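Local atomic coordinates of succinylglutamate desuccinylase/aspartoacylase (Ruegeria sp. TM1040, PDB entry 3NA6), a protein that probably hydrolyses the amide bond of an N-acylated amino acid, such as a succinylglutamate or acetylaspartate-like substrate, in a metal-dependent manner. Residues A[61-66]-A[94-99]; A[108-113]-A[124-129]; A[158-163]-A[204-209]. All blocks are in the same frame, centred on the assembly; numbering follows the deposited sequence.

The three contacts follow one another along the chain within the catalytic domain. Contact 1 (61-66 with 94-99) joins the start of helix 64-75 to the end of helix 93-97, and contact 2 (108-113 with 124-129) seats the next loop on helix 122-134. Their centres lie about 15 Å apart, and they touch where Pro-94 CD packs on Ile-126 CD1 at 4.3 Å. Contact 3 (158-163 with 204-209) lies inside the mixed sheet, its centre about 22 Å from that of contact 1, across the chain's centre, and about 19 Å from that of contact 2. Contact 1 holds Glu-62 of a possible, metal-free site with His-59 and His-145; contacts 2 and 3 lie beside it.

Contact 1. Residues A[61-66]-A[94-99]; sequences DEYEGP and PAFRAS
A single water joins Tyr-63 and Ser-99 across this contact, held by three groups: Tyr-63 OH at 2.7 Å, the carbonyl oxygen Phe-96 O and the hydroxyl Ser-99 OG. The water donates to Phe-96 O over 2.7 Å, while its bond to Ser-99 OG is longer, at 3.0 Å. It lies at the edge of the tyrosine ring, in the ring plane, beyond the hydroxyl. Tyr-63 OH also packs against Ser-99 CB at 3.6 Å, but the two hydroxyls meet through the water. With Ser-99 OG beside its own backbone N (chi1 -58°), the serine presents both CB and OG to the phenol end.

Farther down the ring, Tyr-63 CE1 touches Phe-96 CE1 at 3.9 Å. The phenylalanine carbon comes to the tyrosine edge near its plane, and the two side chains cross obliquely. Phe-96 reaches over because its CG is anti to the backbone N (chi1 170°), and its ring is stacked on Tyr-90 as well. At the other end of the contact, Asp-61 CB rests 3.7 Å from Ser-99 O; its carboxylate turns from Ser-99, and OD2 accepts from Lys-149 N, while Lys-149 NZ bonds Ser-99 O.

Ser-99, just past helix 93-97, completes a Schellman motif with its positive phi (49°), placing its side chain beside the tyrosine. Gly-315 and Met-316 of a second subunit pack on Tyr-63 and Ser-99, respectively. Glu-62, between Asp-61 and Tyr-63, may belong to a metal site, empty here, with His-59 and His-145, as in zinc-dependent relatives; its OE2 is hydrogen-bonded to His-59 ND1 and its OE1 to Ser-146 N. The water-bridged join lies between the loop entering helix 64-75 and the C-terminal end of helix 93-97.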
ATOM      1  N   ASP A  61       2.935  -9.395 -18.676  1.00 22.55           N
ATOM      2  CA  ASP A  61       4.288  -9.870 -18.308  1.00 19.71           C
ATOM      3  C   ASP A  61       4.838 -10.950 -19.262  1.00 21.55           C
ATOM      4  O   ASP A  61       5.654 -11.818 -18.873  1.00 18.85           O
ATOM      5  CB  ASP A  61       4.317 -10.311 -16.827  1.00 21.53           C
ATOM      6  CG  ASP A  61       3.359 -11.486 -16.501  1.00 19.94           C
ATOM      7  OD1 ASP A  61       2.468 -11.819 -17.313  1.00 23.36           O
ATOM      8  OD2 ASP A  61       3.523 -12.106 -15.416  1.00 19.66           O
ATOM      9  N   GLU A  62       4.411 -10.868 -20.526  1.00 21.19           N
ATOM     10  CA  GLU A  62       4.751 -11.847 -21.576  1.00 22.50           C
ATOM     11  C   GLU A  62       5.298 -11.077 -22.799  1.00 20.99           C
ATOM     12  O   GLU A  62       4.546 -10.389 -23.476  1.00 21.89           O
ATOM     13  CB  GLU A  62       3.510 -12.663 -21.938  1.00 21.97           C
ATOM     14  CG  GLU A  62       3.061 -13.575 -20.746  1.00 19.89           C
ATOM     15  CD  GLU A  62       1.733 -14.306 -20.985  1.00 27.41           C
ATOM     16  OE1 GLU A  62       1.299 -14.442 -22.167  1.00 23.29           O
ATOM     17  OE2 GLU A  62       1.113 -14.753 -19.982  1.00 24.63           O
ATOM     18  N   TYR A  63       6.593 -11.208 -23.070  1.00 20.55           N
ATOM     19  CA  TYR A  63       7.321 -10.200 -23.854  1.00 20.62           C
ATOM     20  C   TYR A  63       7.726 -10.553 -25.268  1.00 21.64           C
ATOM     21  O   TYR A  63       8.041  -9.660 -26.027  1.00 20.86           O
ATOM     22  CB  TYR A  63       8.565  -9.760 -23.086  1.00 22.93           C
ATOM     23  CG  TYR A  63       8.173  -9.073 -21.788  1.00 20.58           C
ATOM     24  CD1 TYR A  63       7.737  -7.769 -21.797  1.00 24.36           C
ATOM     25  CD2 TYR A  63       8.198  -9.744 -20.582  1.00 20.52           C
ATOM     26  CE1 TYR A  63       7.333  -7.121 -20.625  1.00 25.32           C
ATOM     27  CE2 TYR A  63       7.810  -9.102 -19.395  1.00 16.97           C
ATOM     28  CZ  TYR A  63       7.366  -7.815 -19.434  1.00 25.85           C
ATOM     29  OH  TYR A  63       6.976  -7.200 -18.287  1.00 25.05           O
ATOM     30  N   GLU A  64       7.754 -11.826 -25.635  1.00 20.57           N
ATOM     31  CA  GLU A  64       8.238 -12.177 -26.978  1.00 20.56           C
ATOM     32  C   GLU A  64       7.372 -11.550 -28.086  1.00 21.71           C
ATOM     33  O   GLU A  64       7.895 -11.001 -29.070  1.00 20.98           O
ATOM     34  CB  GLU A  64       8.300 -13.693 -27.207  1.00 19.05           C
ATOM     35  CG  GLU A  64       9.494 -14.465 -26.579  1.00 19.97           C
ATOM     36  CD  GLU A  64       9.329 -14.723 -25.084  1.00 21.14           C
ATOM     37  OE1 GLU A  64       8.248 -14.371 -24.538  1.00 21.30           O
ATOM     38  OE2 GLU A  64      10.272 -15.301 -24.474  1.00 22.81           O
ATOM     39  N   GLY A  65       6.052 -11.671 -27.953  1.00 20.24           N
ATOM     40  CA  GLY A  65       5.146 -11.136 -28.966  1.00 22.79           C
ATOM     41  C   GLY A  65       5.301  -9.633 -29.096  1.00 20.35           C
ATOM     42  O   GLY A  65       5.478  -9.108 -30.186  1.00 21.44           O
ATOM     43  N   PRO A  66       5.302  -8.934 -27.966  1.00 19.23           N
ATOM     44  CA  PRO A  66       5.507  -7.496 -28.037  1.00 20.83           C
ATOM     45  C   PRO A  66       6.788  -7.044 -28.758  1.00 21.80           C
ATOM     46  O   PRO A  66       6.759  -6.058 -29.505  1.00 21.27           O
ATOM     47  CB  PRO A  66       5.504  -7.103 -26.570  1.00 16.39           C
ATOM     48  CG  PRO A  66       4.484  -8.017 -25.981  1.00 17.29           C
ATOM     49  CD  PRO A  66       4.772  -9.337 -26.647  1.00 19.83           C
ATOM     50  N   PRO A  94      -2.838  -1.598 -20.066  1.00 20.38           N
ATOM     51  CA  PRO A  94      -2.585  -1.291 -18.647  1.00 22.11           C
ATOM     52  C   PRO A  94      -1.800  -2.369 -17.916  1.00 21.93           C
ATOM     53  O   PRO A  94      -0.886  -2.021 -17.137  1.00 20.89           O
ATOM     54  CB  PRO A  94      -3.997  -1.099 -18.079  1.00 24.34           C
ATOM     55  CG  PRO A  94      -4.786  -0.612 -19.283  1.00 22.23           C
ATOM     56  CD  PRO A  94      -4.271  -1.479 -20.390  1.00 24.02           C
ATOM     57  N   ALA A  95      -2.080  -3.650 -18.200  1.00 20.56           N
ATOM     58  CA  ALA A  95      -1.333  -4.741 -17.574  1.00 19.90           C
ATOM     59  C   ALA A  95       0.123  -4.647 -18.035  1.00 19.76           C
ATOM     60  O   ALA A  95       1.052  -4.759 -17.229  1.00 20.88           O
ATOM     61  CB  ALA A  95      -1.906  -6.117 -17.912  1.00 18.20           C
ATOM     62  N   PHE A  96       0.325  -4.419 -19.323  1.00 21.34           N
ATOM     63  CA  PHE A  96       1.698  -4.268 -19.833  1.00 19.58           C
ATOM     64  C   PHE A  96       2.448  -3.126 -19.137  1.00 22.41           C
ATOM     65  O   PHE A  96       3.591  -3.293 -18.705  1.00 19.60           O
ATOM     66  CB  PHE A  96       1.729  -4.089 -21.346  1.00 21.13           C
ATOM     67  CG  PHE A  96       3.056  -3.701 -21.854  1.00 21.88           C
ATOM     68  CD1 PHE A  96       4.062  -4.634 -21.932  1.00 24.69           C
ATOM     69  CD2 PHE A  96       3.330  -2.390 -22.204  1.00 23.01           C
ATOM     70  CE1 PHE A  96       5.318  -4.279 -22.356  1.00 27.59           C
ATOM     71  CE2 PHE A  96       4.588  -2.033 -22.653  1.00 20.74           C
ATOM     72  CZ  PHE A  96       5.587  -2.988 -22.721  1.00 23.73           C
ATOM     73  N   ARG A  97       1.818  -1.976 -18.994  1.00 23.42           N
ATOM     74  CA  ARG A  97       2.492  -0.885 -18.312  1.00 26.36           C
ATOM     75  C   ARG A  97       2.859  -1.207 -16.861  1.00 27.03           C
ATOM     76  O   ARG A  97       3.820  -0.663 -16.372  1.00 24.87           O
ATOM     77  CB  ARG A  97       1.671   0.404 -18.366  1.00 28.25           C
ATOM     78  CG  ARG A  97       1.636   1.072 -19.768  1.00 36.98           C
ATOM     79  CD  ARG A  97       3.052   1.318 -20.450  1.00 43.19           C
ATOM     80  NE  ARG A  97       3.870   2.440 -19.955  1.00 44.25           N
ATOM     81  CZ  ARG A  97       3.541   3.740 -20.004  1.00 58.21           C
ATOM     82  NH1 ARG A  97       2.364   4.161 -20.471  1.00 62.32           N
ATOM     83  NH2 ARG A  97       4.396   4.644 -19.542  1.00 62.11           N
ATOM     84  N   ALA A  98       2.113  -2.095 -16.203  1.00 23.98           N
ATOM     85  CA  ALA A  98       2.399  -2.508 -14.817  1.00 24.22           C
ATOM     86  C   ALA A  98       3.298  -3.735 -14.732  1.00 25.06           C
ATOM     87  O   ALA A  98       3.501  -4.240 -13.643  1.00 22.69           O
ATOM     88  CB  ALA A  98       1.071  -2.799 -14.046  1.00 18.29           C
ATOM     89  N   SER A  99       3.765  -4.253 -15.873  1.00 22.49           N
ATOM     90  CA  SER A  99       4.514  -5.509 -15.939  1.00 23.21           C
ATOM     91  C   SER A  99       3.815  -6.628 -15.186  1.00 23.63           C
ATOM     92  O   SER A  99       4.454  -7.429 -14.511  1.00 21.83           O
ATOM     93  CB  SER A  99       5.946  -5.317 -15.412  1.00 27.57           C
ATOM     94  OG  SER A  99       6.616  -4.321 -16.153  1.00 24.64           O
TER
HETATM   95  O   HOH W   1       5.792  -4.884 -18.977  1.00 31.12           O

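Contact 2. Residues A[108-113]-A[124-129]; sequences GNLNRA and QKIADY
The loop 108-113 approaches helix 122-134 with Ala-113 beside Gln-124, their CA atoms 5.8 Å apart, and a short 3-10 turn at Leu-110 and Asn-111 sets the leucine against the next turn of the helix. Leu-110 and Ala-113 make the loop side of the contact. Leu-110 CD1 settles on Ala-127, 4.0 Å from its CB and equally near its backbone N, and both leucine methyls, CD1 and CD2, lie 4.1 Å from Ile-126 CG2. This reach follows from an extended first torsion, CG opposite the backbone N (chi1 177°). The isoleucine answers with its CG2 branch rather than the longer CD1 arm, and the two side chains cross at about a right angle.

Within the catalytic domain the loop after helix 93-97 packs back on the helix it leads into, with ten residues between the segments, and the 3-10 turn is tied internally by Arg-112 N to Asn-109 O and Ala-113 N to Leu-110 O. Asn-109 OD1 is hydrogen-bonded to His-59 NE2, next to the possible empty metal site.

Ala-113 closes the other end of the contact. Its CB lies 4.2 Å from Ala-127 CB, and its carbonyl oxygen approaches that methyl still more closely, at 3.8 Å. The same oxygen accepts a hydrogen bond from a water 2.8 Å away, which in turn accepts from Gln-124 NE2 at 2.8 Å; the first bond of the glutamine side chain points away from the loop, and OE1 binds Thr-121 N. Thr-123 of the same helix also touches Leu-110 and Ala-113, and Leu-25 of strand 17-26 packs on Ile-126.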
ATOM      1  N   GLY A 108      -8.349  -7.356 -14.247  1.00 28.68           N
ATOM      2  CA  GLY A 108      -8.886  -8.135 -15.356  1.00 29.94           C
ATOM      3  C   GLY A 108      -7.841  -8.989 -16.061  1.00 28.30           C
ATOM      4  O   GLY A 108      -6.776  -8.495 -16.463  1.00 29.90           O
ATOM      5  N   ASN A 109      -8.167 -10.265 -16.208  1.00 27.48           N
ATOM      6  CA  ASN A 109      -7.457 -11.149 -17.118  1.00 27.88           C
ATOM      7  C   ASN A 109      -8.134 -11.033 -18.476  1.00 26.69           C
ATOM      8  O   ASN A 109      -9.256 -11.542 -18.689  1.00 23.78           O
ATOM      9  CB  ASN A 109      -7.501 -12.602 -16.628  1.00 26.16           C
ATOM     10  CG  ASN A 109      -6.710 -13.545 -17.530  1.00 31.21           C
ATOM     11  OD1 ASN A 109      -6.297 -13.165 -18.634  1.00 29.31           O
ATOM     12  ND2 ASN A 109      -6.479 -14.770 -17.062  1.00 26.70           N
ATOM     13  N   LEU A 110      -7.462 -10.348 -19.385  1.00 26.08           N
ATOM     14  CA  LEU A 110      -8.080  -9.993 -20.657  1.00 25.68           C
ATOM     15  C   LEU A 110      -8.416 -11.270 -21.410  1.00 24.98           C
ATOM     16  O   LEU A 110      -9.465 -11.341 -22.062  1.00 24.06           O
ATOM     17  CB  LEU A 110      -7.156  -9.116 -21.511  1.00 21.75           C
ATOM     18  CG  LEU A 110      -7.633  -8.698 -22.917  1.00 21.61           C
ATOM     19  CD1 LEU A 110      -9.056  -8.081 -22.938  1.00 16.65           C
ATOM     20  CD2 LEU A 110      -6.641  -7.755 -23.540  1.00 20.53           C
ATOM     21  N   ASN A 111      -7.552 -12.290 -21.266  1.00 25.48           N
ATOM     22  CA  ASN A 111      -7.751 -13.533 -21.973  1.00 25.87           C
ATOM     23  C   ASN A 111      -8.981 -14.300 -21.551  1.00 28.26           C
ATOM     24  O   ASN A 111      -9.369 -15.234 -22.262  1.00 31.27           O
ATOM     25  CB  ASN A 111      -6.548 -14.457 -21.880  1.00 25.87           C
ATOM     26  CG  ASN A 111      -6.549 -15.513 -22.975  1.00 31.58           C
ATOM     27  OD1 ASN A 111      -6.944 -15.243 -24.112  1.00 31.74           O
ATOM     28  ND2 ASN A 111      -6.131 -16.731 -22.633  1.00 32.76           N
ATOM     29  N   ARG A 112      -9.600 -13.935 -20.434  0.50 27.08           N
ATOM     30  CA  ARG A 112     -10.870 -14.545 -20.031  0.50 28.21           C
ATOM     31  C   ARG A 112     -12.014 -13.520 -19.940  0.50 25.97           C
ATOM     32  O   ARG A 112     -13.028 -13.790 -19.310  0.50 24.74           O
ATOM     33  CB  ARG A 112     -10.683 -15.300 -18.697  0.50 30.19           C
ATOM     34  CG  ARG A 112      -9.362 -16.104 -18.640  0.50 31.97           C
ATOM     35  CD  ARG A 112      -9.459 -17.423 -17.842  0.50 39.11           C
ATOM     36  NE  ARG A 112      -8.146 -18.019 -17.585  0.50 39.12           N
ATOM     37  CZ  ARG A 112      -7.674 -18.316 -16.377  0.50 39.03           C
ATOM     38  NH1 ARG A 112      -8.409 -18.104 -15.291  0.50 35.66           N
ATOM     39  NH2 ARG A 112      -6.468 -18.850 -16.257  0.50 35.36           N
ATOM     40  N   ALA A 113     -11.854 -12.356 -20.584  1.00 25.54           N
ATOM     41  CA  ALA A 113     -12.842 -11.272 -20.505  1.00 22.06           C
ATOM     42  C   ALA A 113     -13.880 -11.244 -21.637  1.00 22.37           C
ATOM     43  O   ALA A 113     -14.782 -10.402 -21.631  1.00 24.61           O
ATOM     44  CB  ALA A 113     -12.123  -9.907 -20.388  1.00 22.83           C
ATOM     45  N   GLN A 124     -12.941  -5.140 -19.869  1.00 21.95           N
ATOM     46  CA  GLN A 124     -14.127  -5.572 -20.585  1.00 23.04           C
ATOM     47  C   GLN A 124     -14.403  -4.726 -21.821  1.00 23.22           C
ATOM     48  O   GLN A 124     -14.875  -5.252 -22.818  1.00 23.61           O
ATOM     49  CB  GLN A 124     -15.350  -5.542 -19.675  1.00 23.08           C
ATOM     50  CG  GLN A 124     -15.270  -6.535 -18.570  1.00 30.84           C
ATOM     51  CD  GLN A 124     -16.479  -6.526 -17.710  1.00 32.04           C
ATOM     52  OE1 GLN A 124     -16.919  -5.481 -17.213  1.00 29.21           O
ATOM     53  NE2 GLN A 124     -17.067  -7.695 -17.552  1.00 34.53           N
ATOM     54  N   LYS A 125     -14.166  -3.422 -21.719  1.00 22.08           N
ATOM     55  CA  LYS A 125     -14.308  -2.475 -22.851  1.00 22.27           C
ATOM     56  C   LYS A 125     -13.275  -2.756 -23.969  1.00 18.83           C
ATOM     57  O   LYS A 125     -13.620  -2.737 -25.153  1.00 21.73           O
ATOM     58  CB  LYS A 125     -14.197  -1.025 -22.368  1.00 22.48           C
ATOM     59  CG  LYS A 125     -15.412  -0.557 -21.495  1.00 26.26           C
ATOM     60  CD  LYS A 125     -15.074   0.733 -20.776  1.00 29.97           C
ATOM     61  CE  LYS A 125     -16.253   1.595 -20.471  1.00 39.49           C
ATOM     62  NZ  LYS A 125     -15.845   2.689 -19.542  1.00 33.03           N
ATOM     63  N   ILE A 126     -12.041  -3.097 -23.591  1.00 19.70           N
ATOM     64  CA  ILE A 126     -11.044  -3.583 -24.549  1.00 19.45           C
ATOM     65  C   ILE A 126     -11.569  -4.823 -25.279  1.00 22.13           C
ATOM     66  O   ILE A 126     -11.579  -4.876 -26.519  1.00 20.85           O
ATOM     67  CB  ILE A 126      -9.663  -3.858 -23.893  1.00 19.16           C
ATOM     68  CG1 ILE A 126      -9.067  -2.562 -23.336  1.00 22.13           C
ATOM     69  CG2 ILE A 126      -8.687  -4.443 -24.877  1.00 15.30           C
ATOM     70  CD1 ILE A 126      -7.750  -2.751 -22.488  1.00 21.57           C
ATOM     71  N   ALA A 127     -11.996  -5.820 -24.517  1.00 21.27           N
ATOM     72  CA  ALA A 127     -12.522  -7.049 -25.093  1.00 21.12           C
ATOM     73  C   ALA A 127     -13.697  -6.779 -26.032  1.00 21.67           C
ATOM     74  O   ALA A 127     -13.756  -7.303 -27.149  1.00 20.05           O
ATOM     75  CB  ALA A 127     -12.959  -8.020 -23.990  1.00 17.93           C
ATOM     76  N   ASP A 128     -14.613  -5.937 -25.598  1.00 20.81           N
ATOM     77  CA  ASP A 128     -15.778  -5.620 -26.411  1.00 23.75           C
ATOM     78  C   ASP A 128     -15.409  -4.955 -27.748  1.00 23.08           C
ATOM     79  O   ASP A 128     -16.046  -5.196 -28.769  1.00 22.58           O
ATOM     80  CB  ASP A 128     -16.751  -4.721 -25.640  1.00 25.08           C
ATOM     81  CG  ASP A 128     -17.937  -4.326 -26.474  1.00 25.28           C
ATOM     82  OD1 ASP A 128     -18.883  -5.148 -26.597  1.00 25.41           O
ATOM     83  OD2 ASP A 128     -17.888  -3.222 -27.040  1.00 24.24           O
ATOM     84  N   TYR A 129     -14.400  -4.101 -27.729  1.00 23.67           N
ATOM     85  CA  TYR A 129     -13.961  -3.428 -28.940  1.00 21.70           C
ATOM     86  C   TYR A 129     -13.344  -4.435 -29.907  1.00 19.73           C
ATOM     87  O   TYR A 129     -13.539  -4.353 -31.118  1.00 20.05           O
ATOM     88  CB  TYR A 129     -12.968  -2.297 -28.613  1.00 21.51           C
ATOM     89  CG  TYR A 129     -12.581  -1.478 -29.812  1.00 22.11           C
ATOM     90  CD1 TYR A 129     -13.463  -0.556 -30.369  1.00 21.92           C
ATOM     91  CD2 TYR A 129     -11.348  -1.621 -30.393  1.00 22.10           C
ATOM     92  CE1 TYR A 129     -13.101   0.174 -31.475  1.00 25.67           C
ATOM     93  CE2 TYR A 129     -10.988  -0.882 -31.474  1.00 22.41           C
ATOM     94  CZ  TYR A 129     -11.856  -0.010 -32.017  1.00 23.64           C
ATOM     95  OH  TYR A 129     -11.465   0.704 -33.110  1.00 23.82           O
TER
HETATM   96  O   HOH W   2     -16.032  -9.664 -19.266  1.00 36.14           O

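Contact 3. Residues A[158-163]-A[204-209]; sequences AAHILE and KVLVTT
Ala-158 and Thr-208 form the tight part of this contact, an antiparallel hydrogen-bonded pair in which Ala-158 N donates to Thr-208 O over 2.9 Å at a nearly straight 172°. The return bond is replaced by a water: it donates to Ala-158 O at 2.9 Å and accepts from Thr-208 N at 3.0 Å. Both side chains stand on the same sheet face, where Thr-208 CG2 packs on Ala-158 CB at 4.0 Å and lies 3.5 Å from Ala-158 O. Thr-208 OG1, opposite the backbone N (chi1 -169°), bonds Asp-143 O.

Strands 156-160 and 205-210 are neighbours within the mixed sheet of the catalytic domain, flanked by 182-186 and 140-143 respectively, and the Thr-208 side chain touches His-145, one residue of the possible metal-free site.

Toward Leu-206 the antiparallel strands diverge, with 137° between their N-to-C directions, and only side chains bridge the gap. His-160 CE1 meets Leu-206 CD2 at 3.9 Å, the methyl lying at the ring edge near its plane, and touches Thr-208 CG2 at 4.0 Å. A hydrogen bond from ND1 to Glu-200 of helix 195-200 anchors the imidazole, while beyond it the 161-163 end runs out to partly exposed and exposed residues.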
ATOM      1  N   ALA A 158       0.613 -23.455 -30.962  1.00 25.12           N
ATOM      2  CA  ALA A 158      -0.520 -24.322 -30.657  1.00 25.43           C
ATOM      3  C   ALA A 158      -1.696 -24.074 -31.594  1.00 26.73           C
ATOM      4  O   ALA A 158      -1.984 -22.930 -31.943  1.00 28.55           O
ATOM      5  CB  ALA A 158      -0.971 -24.150 -29.220  1.00 23.97           C
ATOM      6  N   ALA A 159      -2.343 -25.170 -31.982  1.00 27.85           N
ATOM      7  CA  ALA A 159      -3.597 -25.190 -32.748  1.00 28.95           C
ATOM      8  C   ALA A 159      -4.627 -25.995 -31.945  1.00 32.02           C
ATOM      9  O   ALA A 159      -4.255 -26.974 -31.245  1.00 30.40           O
ATOM     10  CB  ALA A 159      -3.361 -25.906 -34.107  1.00 28.81           C
ATOM     11  N   HIS A 160      -5.905 -25.647 -32.089  1.00 27.68           N
ATOM     12  CA  HIS A 160      -6.936 -26.240 -31.265  1.00 26.94           C
ATOM     13  C   HIS A 160      -7.748 -27.313 -31.971  1.00 29.50           C
ATOM     14  O   HIS A 160      -7.932 -27.288 -33.184  1.00 29.14           O
ATOM     15  CB  HIS A 160      -7.845 -25.162 -30.691  1.00 24.42           C
ATOM     16  CG  HIS A 160      -7.152 -24.260 -29.722  1.00 30.57           C
ATOM     17  ND1 HIS A 160      -7.154 -22.882 -29.843  1.00 29.70           N
ATOM     18  CD2 HIS A 160      -6.379 -24.540 -28.643  1.00 33.26           C
ATOM     19  CE1 HIS A 160      -6.426 -22.356 -28.874  1.00 40.44           C
ATOM     20  NE2 HIS A 160      -5.954 -23.340 -28.126  1.00 32.27           N
ATOM     21  N   ILE A 161      -8.197 -28.275 -31.171  1.00 28.74           N
ATOM     22  CA  ILE A 161      -9.168 -29.249 -31.575  1.00 27.48           C
ATOM     23  C   ILE A 161     -10.499 -28.536 -31.477  1.00 28.43           C
ATOM     24  O   ILE A 161     -10.868 -28.013 -30.402  1.00 26.94           O
ATOM     25  CB  ILE A 161      -9.162 -30.464 -30.649  1.00 28.14           C
ATOM     26  CG1 ILE A 161      -7.821 -31.215 -30.757  1.00 31.72           C
ATOM     27  CG2 ILE A 161     -10.353 -31.397 -30.981  1.00 26.56           C
ATOM     28  CD1 ILE A 161      -7.523 -31.803 -32.187  1.00 31.86           C
ATOM     29  N   LEU A 162     -11.197 -28.486 -32.614  1.00 29.28           N
ATOM     30  CA  LEU A 162     -12.451 -27.766 -32.750  1.00 27.43           C
ATOM     31  C   LEU A 162     -13.508 -28.708 -33.320  1.00 28.62           C
ATOM     32  O   LEU A 162     -13.202 -29.689 -34.040  1.00 24.45           O
ATOM     33  CB  LEU A 162     -12.252 -26.582 -33.716  1.00 26.96           C
ATOM     34  CG  LEU A 162     -11.178 -25.551 -33.351  1.00 25.31           C
ATOM     35  CD1 LEU A 162     -10.877 -24.664 -34.533  1.00 23.20           C
ATOM     36  CD2 LEU A 162     -11.607 -24.694 -32.133  1.00 21.84           C
ATOM     37  N   GLU A 163     -14.758 -28.370 -33.043  1.00 28.04           N
ATOM     38  CA  GLU A 163     -15.891 -29.044 -33.680  1.00 31.17           C
ATOM     39  C   GLU A 163     -15.904 -28.878 -35.192  1.00 30.47           C
ATOM     40  O   GLU A 163     -16.268 -29.808 -35.897  1.00 29.12           O
ATOM     41  CB  GLU A 163     -17.228 -28.513 -33.146  1.00 32.17           C
ATOM     42  CG  GLU A 163     -17.493 -28.766 -31.655  1.00 47.01           C
ATOM     43  CD  GLU A 163     -17.636 -30.239 -31.298  1.00 62.20           C
ATOM     44  OE1 GLU A 163     -17.888 -31.071 -32.204  1.00 74.78           O
ATOM     45  OE2 GLU A 163     -17.505 -30.564 -30.098  1.00 70.53           O
ATOM     46  N   LYS A 204     -12.825 -18.302 -37.868  1.00 23.72           N
ATOM     47  CA  LYS A 204     -11.544 -17.707 -38.262  1.00 21.10           C
ATOM     48  C   LYS A 204     -10.333 -18.419 -37.682  1.00 22.81           C
ATOM     49  O   LYS A 204     -10.358 -18.915 -36.554  1.00 24.17           O
ATOM     50  CB  LYS A 204     -11.522 -16.212 -37.894  1.00 20.11           C
ATOM     51  CG  LYS A 204     -12.476 -15.402 -38.745  1.00 20.76           C
ATOM     52  CD  LYS A 204     -12.717 -13.992 -38.236  1.00 21.02           C
ATOM     53  CE  LYS A 204     -13.736 -13.292 -39.105  1.00 20.25           C
ATOM     54  NZ  LYS A 204     -13.977 -11.928 -38.638  1.00 24.04           N
ATOM     55  N   VAL A 205      -9.272 -18.501 -38.486  1.00 24.01           N
ATOM     56  CA  VAL A 205      -8.020 -19.108 -38.066  1.00 22.45           C
ATOM     57  C   VAL A 205      -7.359 -18.286 -36.966  1.00 23.92           C
ATOM     58  O   VAL A 205      -7.256 -17.047 -37.052  1.00 23.10           O
ATOM     59  CB  VAL A 205      -7.020 -19.272 -39.252  1.00 23.37           C
ATOM     60  CG1 VAL A 205      -5.645 -19.661 -38.742  1.00 18.35           C
ATOM     61  CG2 VAL A 205      -7.525 -20.317 -40.190  1.00 26.68           C
ATOM     62  N   LEU A 206      -6.942 -18.987 -35.921  1.00 22.69           N
ATOM     63  CA  LEU A 206      -6.238 -18.406 -34.815  1.00 23.49           C
ATOM     64  C   LEU A 206      -4.882 -19.112 -34.704  1.00 27.48           C
ATOM     65  O   LEU A 206      -4.824 -20.342 -34.768  1.00 26.27           O
ATOM     66  CB  LEU A 206      -7.010 -18.576 -33.495  1.00 25.62           C
ATOM     67  CG  LEU A 206      -6.100 -18.214 -32.301  1.00 31.32           C
ATOM     68  CD1 LEU A 206      -6.306 -16.751 -31.869  1.00 22.54           C
ATOM     69  CD2 LEU A 206      -6.242 -19.210 -31.179  1.00 32.07           C
ATOM     70  N   VAL A 207      -3.817 -18.323 -34.540  1.00 26.56           N
ATOM     71  CA  VAL A 207      -2.457 -18.831 -34.279  1.00 26.54           C
ATOM     72  C   VAL A 207      -2.099 -18.363 -32.879  1.00 24.60           C
ATOM     73  O   VAL A 207      -2.278 -17.184 -32.536  1.00 19.73           O
ATOM     74  CB  VAL A 207      -1.473 -18.260 -35.345  1.00 24.51           C
ATOM     75  CG1 VAL A 207      -0.024 -18.386 -34.914  1.00 21.92           C
ATOM     76  CG2 VAL A 207      -1.736 -18.926 -36.673  1.00 32.20           C
ATOM     77  N   THR A 208      -1.702 -19.288 -32.026  1.00 24.76           N
ATOM     78  CA  THR A 208      -1.341 -18.940 -30.667  1.00 25.08           C
ATOM     79  C   THR A 208      -0.052 -19.644 -30.273  1.00 25.12           C
ATOM     80  O   THR A 208       0.378 -20.605 -30.920  1.00 25.65           O
ATOM     81  CB  THR A 208      -2.494 -19.164 -29.649  1.00 29.13           C
ATOM     82  OG1 THR A 208      -2.153 -18.566 -28.386  1.00 25.45           O
ATOM     83  CG2 THR A 208      -2.827 -20.646 -29.453  1.00 25.17           C
ATOM     84  N   THR A 209       0.587 -19.125 -29.234  1.00 26.34           N
ATOM     85  CA  THR A 209       1.868 -19.638 -28.776  1.00 26.02           C
ATOM     86  C   THR A 209       2.018 -19.731 -27.245  1.00 27.39           C
ATOM     87  O   THR A 209       1.222 -19.163 -26.452  1.00 29.42           O
ATOM     88  CB  THR A 209       2.960 -18.677 -29.197  1.00 27.84           C
ATOM     89  OG1 THR A 209       2.829 -17.481 -28.427  1.00 27.29           O
ATOM     90  CG2 THR A 209       2.891 -18.310 -30.657  1.00 22.31           C
TER
HETATM   91  O   HOH W   3      -0.704 -21.329 -33.971  1.00 40.93           O